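Side-chain contacts in 3-hydroxyacyl-CoA dehydrogenase (Brucella suis, PDB 4O5O), which probably catalyses the reversible NAD-dependent oxidation of 3-hydroxyacyl-CoA to 3-oxoacyl-CoA, as a member of the short-chain dehydrogenase family: residues 31-35 / 36-40; 117-121 / 122-126; 185-189 / 190-194; 212-215 / 216-220. All blocks are in the same frame, centred on the assembly; numbering follows the deposited sequence. Where two conformers were deposited one is given.

Interactions 1 and 3 are helix-to-strand turns that feed two strands of the same parallel sheet; their centres lie 24 Å apart and their nearest atoms about 12 Å. Interaction 2 sits inside helix 112-137, where N122 occupies what is probably the active-site asparagine position of the family, and its nearest atoms come within about 8 Å of interaction 3 without touching. Both of these contacts also meet the second subunit. Interaction 4 is the outlying one, a surface turn of helix 212-220 whose centre is 40 Å from that of interaction 3. The zinc ion, bound by H3 and H5 of the purification tag, is about 13 Å from the M32 side chain of interaction 1.

Interaction 1: residues 31-35 / 36-40; sequences KMAVE and AGAKV
The carbonyl oxygen A33 O receives two backbone N-H groups from the chain that follows it. A38 N lies 3.0 Å from A33 O, with an angle of 154° at the hydrogen, whereas the bond from A36 N to A33 O is weak and strongly bent; A36 N has its better partner in M32 O, at 3.0 Å. The next carbonyl along, V34 O, takes G37 N at 3.0 Å from well above the plane of its peptide group. Together the A38-to-A33 and G37-to-V34 bonds form a Schellman motif, confirmed by the positive phi of G37 (91°), and they end helix 24-35. The chain turns here inside a beta-alpha-beta crossover of the Rossmann type, leaving the helix for strand 39-44. A water joins the two sides, 2.6 Å from A38 O and also donating to V34 O, although more acceptors surround it than it has protons.

The apolar closure lies around V40. Its CG2 methyl, placed beside the backbone N because CG1 is anti to it (chi1 -179°), is 3.6 Å from V34 CG2 and 3.7 Å from A33 CB in the conformer described. The two valine side chains cross at about a right angle and meet through their CG2 methyls. Nearer the turn, A38 CB comes close to the gripped oxygen, 3.2 Å from A33 O, and also meets A33 CB. F16 of strand 15-19 lies against both alanines, and I18 of the same strand lies against V40. Beyond the helix, M32 and A36 face H239 of helix 231-243.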
loop_
_atom_site.group_PDB
_atom_site.type_symbol
_atom_site.label_atom_id
_atom_site.label_comp_id
_atom_site.label_asym_id
_atom_site.label_seq_id
_atom_site.Cartn_x
_atom_site.Cartn_y
_atom_site.Cartn_z
ATOM N N LYS B 31 31.491 5.062 1.055
ATOM C CA LYS B 31 32.170 6.388 1.040
ATOM C C LYS B 31 31.549 7.297 2.112
ATOM O O LYS B 31 32.257 7.959 2.883
ATOM C CB LYS B 31 32.089 7.013 -0.353
ATOM C CG LYS B 31 32.734 8.381 -0.498
ATOM C CD LYS B 31 32.645 8.934 -1.924
ATOM C CE LYS B 31 33.263 10.341 -2.029
ATOM N NZ LYS B 31 33.338 10.867 -3.423
ATOM N N MET B 32 30.219 7.336 2.160
ATOM C CA MET B 32 29.513 8.127 3.159
ATOM C C MET B 32 29.933 7.740 4.581
ATOM O O MET B 32 30.246 8.606 5.412
ATOM C CB MET B 32 28.005 7.924 2.987
ATOM C CG MET B 32 27.116 8.603 4.018
ATOM S SD MET B 32 26.955 7.775 5.607
ATOM C CE MET B 32 26.142 6.261 5.145
ATOM N N ALA B 33 29.987 6.443 4.844
ATOM C CA ALA B 33 30.247 5.990 6.193
ATOM C C ALA B 33 31.683 6.331 6.627
ATOM O O ALA B 33 31.903 6.831 7.728
ATOM C CB ALA B 33 29.978 4.506 6.287
ATOM N N VAL B 34 32.650 6.091 5.751
ATOM C CA VAL B 34 34.040 6.424 6.067
ATOM C C VAL B 34 34.184 7.935 6.287
ATOM O O VAL B 34 34.862 8.358 7.227
ATOM C CB VAL B 34 35.014 5.960 4.948
ATOM C CG1 VAL B 34 36.423 6.532 5.131
ATOM C CG2 VAL B 34 35.097 4.441 4.922
ATOM N N GLU B 35 33.530 8.742 5.447
ATOM C CA GLU B 35 33.673 10.194 5.552
ATOM C C GLU B 35 33.005 10.699 6.844
ATOM O O GLU B 35 33.392 11.751 7.371
ATOM C CB GLU B 35 33.148 10.884 4.265
ATOM C CG GLU B 35 34.036 10.520 3.059
ATOM C CD GLU B 35 33.767 11.296 1.762
ATOM O OE1 GLU B 35 32.688 11.900 1.622
ATOM O OE2 GLU B 35 34.619 11.286 0.887
ATOM N N ALA B 36 32.054 9.924 7.383
ATOM C CA ALA B 36 31.420 10.237 8.680
ATOM C C ALA B 36 32.153 9.664 9.901
ATOM O O ALA B 36 31.656 9.786 11.022
ATOM C CB ALA B 36 29.976 9.757 8.692
ATOM N N GLY B 37 33.309 9.035 9.681
ATOM C CA GLY B 37 34.148 8.515 10.763
ATOM C C GLY B 37 33.885 7.085 11.188
ATOM O O GLY B 37 34.399 6.628 12.202
ATOM N N ALA B 38 33.095 6.368 10.398
ATOM C CA ALA B 38 32.791 4.975 10.655
ATOM C C ALA B 38 33.867 4.069 10.050
ATOM O O ALA B 38 34.679 4.504 9.225
ATOM C CB ALA B 38 31.428 4.640 10.061
ATOM N N LYS B 39 33.863 2.814 10.481
ATOM C CA LYS B 39 34.674 1.774 9.873
ATOM C C LYS B 39 33.741 1.031 8.930
ATOM O O LYS B 39 32.546 0.924 9.207
ATOM C CB LYS B 39 35.218 0.781 10.904
ATOM C CG LYS B 39 35.937 1.392 12.088
ATOM C CD LYS B 39 37.114 2.232 11.647
ATOM C CE LYS B 39 37.991 2.521 12.851
ATOM N NZ LYS B 39 38.943 3.623 12.579
ATOM N N VAL B 40 34.287 0.513 7.826
ATOM C CA VAL B 40 33.481 -0.194 6.824
ATOM C C VAL B 40 34.130 -1.495 6.382
ATOM O O VAL B 40 35.328 -1.538 6.081
ATOM C CB VAL B 40 33.255 0.629 5.547
ATOM C CG1 VAL B 40 32.393 -0.155 4.567
ATOM C CG2 VAL B 40 32.613 1.965 5.866
HETATM O O HOH W 1 36.299 6.565 9.070
#

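Interaction 2: residues 117-121 / 122-126; sequences RTISI and NLIGT
The side chains of N122 and T118, one helical turn apart, lie side by side and point the same way. Among the backbone bonds, N122 N to T118 O (3.0 Å) is an ordinary helical one, but the next turn widens. I119 O accepts both L123 N at 2.9 Å and I124 N at 3.0 Å, the latter in the carbonyl plane, and S120 O takes G125 N at 2.8 Å rather than I124 N, whose angle to it is poor. The I124-to-I119 and G125-to-S120 bonds, each spanning five residues, mark the pi-type turn at 122-124. A water 2.8 Å from I121 O also hydrogen-bonds T126 OG1, though it has more acceptors in reach than protons.

The N122 amide is flanked by two methyls. With CG beside its own backbone N (chi1 -70°), N122 brings ND2 within 3.7 Å of T118 CG2, while OD1 lies 3.7 Å from I121 CG2. Its hydrogen bonds go outside the turn, OD1 to V97 N and ND2 to S172 OG, which fixes which way round the group sits. A kinked helix carrying such an asparagine is known in short-chain dehydrogenases, and N122 is probably the asparagine of their Asn-Ser-Tyr-Lys tetrad.

Apolar contacts across the turn are looser: I119 CG2, in the conformer described, approaches I124 CD1 at 4.3 Å. Within the first segment, I121 CD1 lies over the centre of one face of the R117 guanidinium.

Helix 112-137 presses N122 against Y169 and K173 of helix 167-187, and its I119 and L123 against I119 of the second subunit.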
loop_
_atom_site.group_PDB
_atom_site.type_symbol
_atom_site.label_atom_id
_atom_site.label_comp_id
_atom_site.label_asym_id
_atom_site.label_seq_id
_atom_site.Cartn_x
_atom_site.Cartn_y
_atom_site.Cartn_z
ATOM N N ARG B 117 17.922 -17.396 -9.782
ATOM C CA ARG B 117 19.136 -16.632 -9.493
ATOM C C ARG B 117 18.835 -15.245 -8.942
ATOM O O ARG B 117 19.477 -14.786 -8.007
ATOM C CB ARG B 117 20.026 -16.530 -10.740
ATOM C CG ARG B 117 21.322 -15.757 -10.523
ATOM C CD ARG B 117 22.240 -15.754 -11.750
ATOM N NE ARG B 117 23.443 -14.930 -11.552
ATOM C CZ ARG B 117 23.543 -13.622 -11.824
ATOM N NH1 ARG B 117 22.513 -12.920 -12.323
ATOM N NH2 ARG B 117 24.699 -13.002 -11.590
ATOM N N THR B 118 17.890 -14.549 -9.549
ATOM C CA THR B 118 17.523 -13.219 -9.081
ATOM C C THR B 118 16.997 -13.264 -7.653
ATOM O O THR B 118 17.359 -12.436 -6.805
ATOM C CB THR B 118 16.494 -12.637 -10.042
ATOM O OG1 THR B 118 17.107 -12.513 -11.322
ATOM C CG2 THR B 118 15.974 -11.276 -9.626
ATOM N N ILE B 119 16.132 -14.234 -7.374
ATOM C CA ILE B 119 15.629 -14.469 -6.012
ATOM C C ILE B 119 16.782 -14.777 -5.063
ATOM O O ILE B 119 16.849 -14.277 -3.933
ATOM C CB ILE B 119 14.633 -15.660 -5.979
ATOM C CG1 ILE B 119 13.360 -15.331 -6.753
ATOM C CG2 ILE B 119 14.282 -16.070 -4.553
ATOM C CD1 ILE B 119 12.697 -14.058 -6.271
ATOM N N SER B 120 17.685 -15.634 -5.512
ATOM C CA SER B 120 18.813 -16.044 -4.679
ATOM C C SER B 120 19.693 -14.863 -4.258
ATOM O O SER B 120 19.980 -14.688 -3.056
ATOM C CB SER B 120 19.670 -17.106 -5.407
ATOM O OG SER B 120 20.815 -17.421 -4.645
ATOM N N ILE B 121 20.110 -14.048 -5.216
ATOM C CA ILE B 121 20.983 -12.941 -4.889
ATOM C C ILE B 121 20.245 -11.865 -4.087
ATOM O O ILE B 121 20.706 -11.393 -3.056
ATOM C CB ILE B 121 21.592 -12.327 -6.160
ATOM C CG1 ILE B 121 22.520 -13.334 -6.870
ATOM C CG2 ILE B 121 22.352 -11.048 -5.810
ATOM C CD1 ILE B 121 22.844 -12.987 -8.301
ATOM N N ASN B 122 19.074 -11.472 -4.576
ATOM C CA ASN B 122 18.426 -10.265 -4.074
ATOM C C ASN B 122 17.689 -10.485 -2.749
ATOM O O ASN B 122 17.685 -9.591 -1.882
ATOM C CB ASN B 122 17.394 -9.777 -5.071
ATOM C CG ASN B 122 17.994 -9.213 -6.324
ATOM O OD1 ASN B 122 19.208 -9.189 -6.480
ATOM N ND2 ASN B 122 17.151 -8.717 -7.216
ATOM N N LEU B 123 17.069 -11.659 -2.601
ATOM C CA LEU B 123 16.201 -11.970 -1.479
ATOM C C LEU B 123 16.873 -12.926 -0.491
ATOM O O LEU B 123 17.044 -12.595 0.681
ATOM C CB LEU B 123 14.855 -12.491 -1.966
ATOM C CG LEU B 123 13.865 -12.891 -0.866
ATOM C CD1 LEU B 123 13.648 -11.768 0.144
ATOM C CD2 LEU B 123 12.559 -13.315 -1.506
ATOM N N ILE B 124 17.299 -14.095 -0.964
ATOM C CA ILE B 124 17.996 -15.019 -0.088
ATOM C C ILE B 124 19.286 -14.416 0.440
ATOM O O ILE B 124 19.577 -14.537 1.642
ATOM C CB ILE B 124 18.197 -16.399 -0.725
ATOM C CG1 ILE B 124 16.807 -17.002 -1.028
ATOM C CG2 ILE B 124 18.999 -17.321 0.205
ATOM C CD1 ILE B 124 16.819 -18.258 -1.860
ATOM N N GLY B 125 20.044 -13.728 -0.405
ATOM C CA GLY B 125 21.296 -13.098 0.055
ATOM C C GLY B 125 21.071 -12.041 1.119
ATOM O O GLY B 125 21.830 -11.930 2.080
ATOM N N THR B 126 20.032 -11.244 0.956
ATOM C CA THR B 126 19.684 -10.215 1.936
ATOM C C THR B 126 19.260 -10.827 3.279
ATOM O O THR B 126 19.729 -10.418 4.309
ATOM C CB THR B 126 18.620 -9.257 1.350
ATOM O OG1 THR B 126 19.297 -8.316 0.486
ATOM C CG2 THR B 126 17.854 -8.480 2.417
HETATM O O HOH W 2 21.100 -9.075 -1.529
#

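Interaction 3: residues 185-189 / 190-194; sequences RELAR and HGIRV
A Schellman motif ends helix 167-187, and L187 and I192 meet where the chain turns into strand 192-199. G191, with a phi of 68°, is its C-prime residue: I192 N reaches back to L187 O at 3.1 Å, and G191 N to A188 O at 3.0 Å. L187 O also accepts H190 N at 2.9 Å. The two donors arrive from opposite faces of the L187 carbonyl plane, so this oxygen is clasped between them rather than met along its lone pairs.

Along the strand, the leucine side chain fills the angle between helix and strand. L187 CB is 3.9 Å from I192 CB, while its CD1 methyl extends further along to V194 CG2, also at 3.9 Å. The CG of L187 stands beside the backbone N (chi1 -62°), and this lets CD1 reach V194, the side chain lying aslant to both I192 and V194. The turn thus completes the connection from helix 167-187 to the next parallel strand of the Rossmann-type sheet, and I151 of the adjoining strand 149-154 touches both L187 and I192.

At the subunit interface the H190 ring turns its CD2 edge to E186 O. A water lies in the plane of the ring at its edge, 3.0 Å from H190 NE2, and donates to E186 OE2 at 2.7 Å, bridging two groups that do not touch directly. The E186 carboxylate is already engaged by the backbone N-H groups of V103 and L104 of the second subunit, and the H190 side chain packs on L104 of that same subunit.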
loop_
_atom_site.group_PDB
_atom_site.type_symbol
_atom_site.label_atom_id
_atom_site.label_comp_id
_atom_site.label_asym_id
_atom_site.label_seq_id
_atom_site.Cartn_x
_atom_site.Cartn_y
_atom_site.Cartn_z
ATOM N N ARG B 185 9.769 -6.557 14.084
ATOM C CA ARG B 185 9.001 -6.907 15.271
ATOM C C ARG B 185 9.806 -7.814 16.204
ATOM O O ARG B 185 9.773 -7.676 17.423
ATOM C CB ARG B 185 7.707 -7.599 14.872
ATOM C CG ARG B 185 6.640 -6.634 14.415
ATOM C CD ARG B 185 5.447 -7.328 13.766
ATOM N NE ARG B 185 4.264 -6.490 13.848
ATOM C CZ ARG B 185 3.050 -6.868 13.463
ATOM N NH1 ARG B 185 2.854 -8.019 12.819
ATOM N NH2 ARG B 185 2.023 -6.065 13.705
ATOM N N GLU B 186 10.515 -8.774 15.638
ATOM C CA GLU B 186 11.298 -9.677 16.455
ATOM C C GLU B 186 12.550 -8.998 16.998
ATOM O O GLU B 186 12.881 -9.095 18.210
ATOM C CB GLU B 186 11.724 -10.882 15.633
ATOM C CG GLU B 186 12.574 -11.849 16.457
ATOM C CD GLU B 186 13.246 -12.917 15.630
ATOM O OE1 GLU B 186 12.714 -13.237 14.546
ATOM O OE2 GLU B 186 14.305 -13.428 16.089
ATOM N N LEU B 187 13.289 -8.368 16.091
ATOM C CA LEU B 187 14.602 -7.817 16.488
ATOM C C LEU B 187 14.497 -6.612 17.427
ATOM O O LEU B 187 15.483 -6.229 18.040
ATOM C CB LEU B 187 15.471 -7.534 15.265
ATOM C CG LEU B 187 15.823 -8.778 14.432
ATOM C CD1 LEU B 187 16.765 -8.394 13.309
ATOM C CD2 LEU B 187 16.416 -9.918 15.267
ATOM N N ALA B 188 13.305 -6.036 17.548
ATOM C CA ALA B 188 13.039 -5.009 18.556
ATOM C C ALA B 188 13.412 -5.491 19.948
ATOM O O ALA B 188 13.871 -4.709 20.767
ATOM C CB ALA B 188 11.559 -4.635 18.540
ATOM N N ARG B 189 13.222 -6.779 20.208
ATOM C CA ARG B 189 13.579 -7.370 21.503
ATOM C C ARG B 189 15.065 -7.283 21.814
ATOM O O ARG B 189 15.451 -7.400 22.971
ATOM C CB ARG B 189 13.107 -8.820 21.563
ATOM C CG ARG B 189 11.596 -9.042 21.346
ATOM C CD ARG B 189 11.279 -10.520 21.122
ATOM N NE ARG B 189 9.857 -10.828 21.295
ATOM C CZ ARG B 189 9.305 -12.003 21.009
ATOM N NH1 ARG B 189 10.043 -13.012 20.529
ATOM N NH2 ARG B 189 8.002 -12.183 21.210
ATOM N N HIS B 190 15.876 -7.094 20.778
ATOM C CA HIS B 190 17.315 -6.912 20.896
ATOM C C HIS B 190 17.775 -5.478 20.651
ATOM O O HIS B 190 18.969 -5.208 20.629
ATOM C CB HIS B 190 17.994 -7.786 19.853
ATOM C CG HIS B 190 17.725 -9.240 20.022
ATOM N ND1 HIS B 190 18.527 -10.055 20.787
ATOM C CD2 HIS B 190 16.746 -10.029 19.517
ATOM C CE1 HIS B 190 18.051 -11.286 20.748
ATOM N NE2 HIS B 190 16.978 -11.296 19.977
ATOM N N GLY B 191 16.840 -4.558 20.449
ATOM C CA GLY B 191 17.189 -3.181 20.122
ATOM C C GLY B 191 17.826 -3.035 18.741
ATOM O O GLY B 191 18.678 -2.179 18.538
ATOM N N ILE B 192 17.436 -3.884 17.791
ATOM C CA ILE B 192 17.966 -3.816 16.446
ATOM C C ILE B 192 16.809 -3.382 15.553
ATOM O O ILE B 192 15.805 -4.071 15.438
ATOM C CB ILE B 192 18.550 -5.169 15.989
ATOM C CG1 ILE B 192 19.732 -5.606 16.880
ATOM C CG2 ILE B 192 18.983 -5.124 14.527
ATOM C CD1 ILE B 192 20.059 -7.080 16.726
ATOM N N ARG B 193 16.981 -2.227 14.917
ATOM C CA ARG B 193 15.992 -1.720 13.948
ATOM C C ARG B 193 16.210 -2.316 12.569
ATOM O O ARG B 193 17.350 -2.687 12.212
ATOM C CB ARG B 193 16.083 -0.189 13.874
ATOM C CG ARG B 193 15.590 0.504 15.123
ATOM C CD ARG B 193 15.462 1.991 14.968
ATOM N NE ARG B 193 16.767 2.620 14.838
ATOM C CZ ARG B 193 17.199 3.389 13.838
ATOM N NH1 ARG B 193 16.439 3.686 12.789
ATOM N NH2 ARG B 193 18.411 3.893 13.892
ATOM N N VAL B 194 15.120 -2.392 11.801
ATOM C CA VAL B 194 15.151 -2.947 10.464
ATOM C C VAL B 194 14.317 -2.034 9.586
ATOM O O VAL B 194 13.118 -1.824 9.845
ATOM C CB VAL B 194 14.595 -4.384 10.431
ATOM C CG1 VAL B 194 14.761 -4.988 9.052
ATOM C CG2 VAL B 194 15.270 -5.253 11.475
HETATM O O HOH W 3 14.962 -13.088 18.655
#

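Interaction 4: residues 212-215 / 216-220; sequences QEVQ and DALGA
Helix 212-220 is regular through this turn, D216 N bonding Q212 O at 2.8 Å nearly end-on to the carbonyl and G219 N meeting Q215 O at 3.0 Å with an almost straight N-H. The same residues Q212 and D216 are joined a second time through their side chains. Q212 NE2 donates to D216 OD1 at 3.0 Å, approaching the syn side of that oxygen but 34° out of the carboxylate plane; the two flat groups are themselves turned 57° apart. A bend in the glutamine chain at chi2 (65°) swings NE2 round to D216 OD1, and D216 OD2 then lies 3.5 Å from Q212 CG.

On another side of the helix V214 CG1 and L218 CD1 touch only lightly, at 4.4 Å. Q215 faces the loop and helix before it: its NE2 bonds M210 O, and both Q215 and L218 pack on M207 of helix 205-209.

Because the Q212 amide is neutral, its bond to D216 gives the carboxylate a donor without cancelling its charge, which this exposed site would probably let it keep.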
loop_
_atom_site.group_PDB
_atom_site.type_symbol
_atom_site.label_atom_id
_atom_site.label_comp_id
_atom_site.label_asym_id
_atom_site.label_seq_id
_atom_site.Cartn_x
_atom_site.Cartn_y
_atom_site.Cartn_z
ATOM N N GLN B 212 23.101 6.531 -24.021
ATOM C CA GLN B 212 22.702 7.803 -23.421
ATOM C C GLN B 212 21.246 8.128 -23.680
ATOM O O GLN B 212 20.565 8.640 -22.810
ATOM C CB GLN B 212 23.567 8.951 -23.938
ATOM C CG GLN B 212 23.403 10.247 -23.145
ATOM C CD GLN B 212 23.876 10.113 -21.701
ATOM O OE1 GLN B 212 24.872 9.435 -21.417
ATOM N NE2 GLN B 212 23.167 10.752 -20.785
ATOM N N GLU B 213 20.789 7.850 -24.890
ATOM C CA GLU B 213 19.409 8.131 -25.303
ATOM C C GLU B 213 18.441 7.395 -24.324
ATOM O O GLU B 213 17.405 7.921 -23.878
ATOM C CB GLU B 213 19.222 7.708 -26.806
ATOM C CG GLU B 213 20.121 8.403 -27.904
ATOM C CD GLU B 213 21.566 7.823 -28.163
ATOM O OE1 GLU B 213 21.974 6.960 -27.329
ATOM O OE2 GLU B 213 22.322 8.256 -29.171
ATOM N N VAL B 214 18.814 6.174 -23.968
ATOM C CA VAL B 214 18.026 5.357 -23.039
ATOM C C VAL B 214 18.042 5.935 -21.627
ATOM O O VAL B 214 17.006 6.056 -20.976
ATOM C CB VAL B 214 18.528 3.890 -23.012
ATOM C CG1 VAL B 214 17.831 3.068 -21.929
ATOM C CG2 VAL B 214 18.287 3.231 -24.361
ATOM N N GLN B 215 19.230 6.291 -21.159
ATOM C CA GLN B 215 19.388 6.890 -19.830
ATOM C C GLN B 215 18.567 8.175 -19.748
ATOM O O GLN B 215 17.880 8.451 -18.759
ATOM C CB GLN B 215 20.843 7.200 -19.546
ATOM C CG GLN B 215 21.771 6.004 -19.445
ATOM C CD GLN B 215 23.190 6.429 -19.088
ATOM O OE1 GLN B 215 23.391 7.280 -18.222
ATOM N NE2 GLN B 215 24.178 5.862 -19.770
ATOM N N ASP B 216 18.634 8.962 -20.812
ATOM C CA ASP B 216 17.900 10.211 -20.855
ATOM C C ASP B 216 16.388 10.005 -20.809
ATOM O O ASP B 216 15.698 10.727 -20.105
ATOM C CB ASP B 216 18.292 11.014 -22.095
ATOM C CG ASP B 216 19.737 11.530 -22.040
ATOM O OD1 ASP B 216 20.328 11.561 -20.934
ATOM O OD2 ASP B 216 20.278 11.893 -23.110
ATOM N N ALA B 217 15.885 9.001 -21.528
ATOM C CA ALA B 217 14.449 8.678 -21.452
ATOM C C ALA B 217 14.045 8.235 -20.039
ATOM O O ALA B 217 12.956 8.585 -19.534
ATOM C CB ALA B 217 14.063 7.645 -22.506
ATOM N N LEU B 218 14.902 7.461 -19.377
ATOM C CA LEU B 218 14.601 7.031 -18.002
ATOM C C LEU B 218 14.525 8.226 -17.038
ATOM O O LEU B 218 13.611 8.337 -16.218
ATOM C CB LEU B 218 15.657 6.038 -17.548
ATOM C CG LEU B 218 15.536 4.649 -18.185
ATOM C CD1 LEU B 218 16.714 3.791 -17.759
ATOM C CD2 LEU B 218 14.236 3.951 -17.839
ATOM N N GLY B 219 15.489 9.127 -17.141
ATOM C CA GLY B 219 15.447 10.340 -16.350
ATOM C C GLY B 219 14.182 11.151 -16.602
ATOM O O GLY B 219 13.625 11.741 -15.675
ATOM N N ALA B 220 13.746 11.191 -17.858
ATOM C CA ALA B 220 12.551 11.960 -18.232
ATOM C C ALA B 220 11.261 11.380 -17.654
ATOM O O ALA B 220 10.249 12.086 -17.563
ATOM C CB ALA B 220 12.434 12.072 -19.744
#